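Long-range contact in SM80.1 Vicilin (Solanum melongena, PDB 5VF5), which is a bicupin 7S vicilin of eggplant that probably serves as a seed storage protein and carries a copper ion in one of its cupin domains: residues A[23-28]-A[179-184]. Residues are numbered along the deposited sequence; the frame is centred on the assembly and turned at random.
Sequences FRASHG and GAIIKA. With NA (sodium ion), chain B.
F23 lays one face of its ring over the methyl of A180, a CH-pi contact with A180 CB 3.6 Å from the ring centroid and 6° off the normal. The in-plane edge of the same ring meets I181 CD1, 3.8 Å from F23 CE1, and M62 and F139 add to the apolar surroundings. R24 contributes its carbonyl, which a water links to A180 N. Next, A25 CB packs 3.9 Å from I181 CB, while its carbonyl oxygen turns to a sodium ion that is also held by G28 O and three waters. S26 reaches the strand through its backbone N, which a second water bridges to I181 O. That oxygen also accepts a hydrogen bond from H27 N (3.1 Å), which lies 47° out of the plane of the I181 carbonyl. With CG beside its backbone N (chi1 -76°), H27 spreads its imidazole over the peptide bond joining I182 and K183; K183 N sits 3.6 Å above the ring centre. Two in-plane bonds hold that ring at its edge: S26 OG to H27 ND1 at 2.7 Å, and a water to H27 NE2. At G28 the backbone makes the contact, with I181 CD1 3.8 Å from G28 C. The loop leading into strand 28-32 thus lies along strand 181-183, an outermost strand of its five-stranded sheet, where I182 pairs with F61 of strand 60-65. I181 O accepts two hydrogen bonds, and the in-plane partners of H27 probably fix its ring rotation. Sodium joins A25 O and G28 O across the turn whose A25 and H27 meet I181.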
# COMPACT_ATOMS: atom_id res chain seq x y z
N PHE A 23 -2.36 -14.62 11.76
CA PHE A 23 -2.45 -16.07 11.97
C PHE A 23 -1.09 -16.69 11.70
O PHE A 23 -0.21 -16.05 11.11
CB PHE A 23 -3.54 -16.70 11.10
CG PHE A 23 -3.53 -16.27 9.64
CD1 PHE A 23 -2.51 -16.66 8.78
CD2 PHE A 23 -4.55 -15.50 9.12
CE1 PHE A 23 -2.50 -16.29 7.46
CE2 PHE A 23 -4.53 -15.11 7.79
CZ PHE A 23 -3.52 -15.54 6.96
N ARG A 24 -0.96 -17.95 12.11
CA ARG A 24 0.24 -18.73 11.86
C ARG A 24 -0.03 -19.67 10.72
O ARG A 24 -0.78 -20.63 10.89
CB ARG A 24 0.58 -19.55 13.10
CG ARG A 24 0.69 -18.78 14.38
CD ARG A 24 1.91 -17.88 14.35
NE ARG A 24 2.13 -17.29 15.66
CZ ARG A 24 2.17 -15.98 15.92
NH1 ARG A 24 2.05 -15.07 14.95
NH2 ARG A 24 2.36 -15.58 17.17
N ALA A 25 0.51 -19.36 9.55
CA ALA A 25 0.26 -20.15 8.37
C ALA A 25 1.55 -20.75 7.82
O ALA A 25 2.58 -20.09 7.76
CB ALA A 25 -0.39 -19.31 7.26
N SER A 26 1.47 -21.98 7.36
CA SER A 26 2.65 -22.63 6.83
C SER A 26 3.11 -22.04 5.51
O SER A 26 4.34 -21.93 5.26
CB SER A 26 2.40 -24.13 6.70
OG SER A 26 1.31 -24.38 5.81
N HIS A 27 2.16 -21.71 4.62
CA HIS A 27 2.50 -21.38 3.26
C HIS A 27 2.40 -19.90 2.89
O HIS A 27 2.28 -19.54 1.68
CB HIS A 27 1.68 -22.24 2.28
CG HIS A 27 2.18 -23.64 2.18
ND1 HIS A 27 2.13 -24.51 3.26
CD2 HIS A 27 2.78 -24.32 1.17
CE1 HIS A 27 2.66 -25.66 2.89
NE2 HIS A 27 3.06 -25.58 1.63
N GLY A 28 2.46 -19.05 3.88
CA GLY A 28 2.51 -17.63 3.65
C GLY A 28 2.26 -16.88 4.93
O GLY A 28 2.46 -17.39 6.04
N GLY A 179 -4.49 -24.57 8.79
CA GLY A 179 -4.30 -23.14 8.83
C GLY A 179 -4.73 -22.43 7.56
O GLY A 179 -5.31 -23.04 6.67
N ALA A 180 -4.51 -21.11 7.52
CA ALA A 180 -5.21 -20.25 6.56
C ALA A 180 -4.57 -20.21 5.17
O ALA A 180 -5.22 -19.77 4.23
CB ALA A 180 -5.29 -18.84 7.10
N ILE A 181 -3.29 -20.54 5.06
CA ILE A 181 -2.58 -20.58 3.79
C ILE A 181 -1.82 -21.89 3.72
O ILE A 181 -0.93 -22.16 4.57
CB ILE A 181 -1.61 -19.39 3.56
CG1 ILE A 181 -2.30 -18.04 3.89
CG2 ILE A 181 -1.09 -19.43 2.14
CD1 ILE A 181 -1.35 -16.84 3.84
N ILE A 182 -2.19 -22.72 2.76
CA ILE A 182 -1.79 -24.12 2.74
C ILE A 182 -1.28 -24.50 1.36
O ILE A 182 -1.38 -23.73 0.36
CB ILE A 182 -2.98 -25.03 3.17
CG1 ILE A 182 -4.14 -24.96 2.19
CG2 ILE A 182 -3.40 -24.75 4.60
CD1 ILE A 182 -5.24 -25.97 2.46
N LYS A 183 -0.76 -25.72 1.25
CA LYS A 183 -0.32 -26.22 -0.04
C LYS A 183 -1.48 -26.38 -1.01
O LYS A 183 -2.51 -26.86 -0.63
CB LYS A 183 0.38 -27.58 0.16
CG LYS A 183 0.98 -28.16 -1.09
CD LYS A 183 1.69 -29.43 -0.71
CE LYS A 183 2.91 -29.75 -1.57
NZ LYS A 183 3.88 -30.54 -0.87
N ALA A 184 -1.22 -26.21 -2.31
CA ALA A 184 -2.19 -26.57 -3.36
C ALA A 184 -1.54 -27.50 -4.42
O ALA A 184 -0.40 -27.28 -4.80
CB ALA A 184 -2.70 -25.31 -4.02
NA NA B . 3.88 -18.13 7.77
O HOH W 1 2.34 -17.04 9.29
O HOH W 2 -3.30 -20.10 9.89
O HOH W 3 -1.30 -22.74 7.19
O HOH W 4 5.44 -19.57 6.52
O HOH W 5 4.61 -27.75 0.71
O HOH W 6 5.51 -16.46 7.50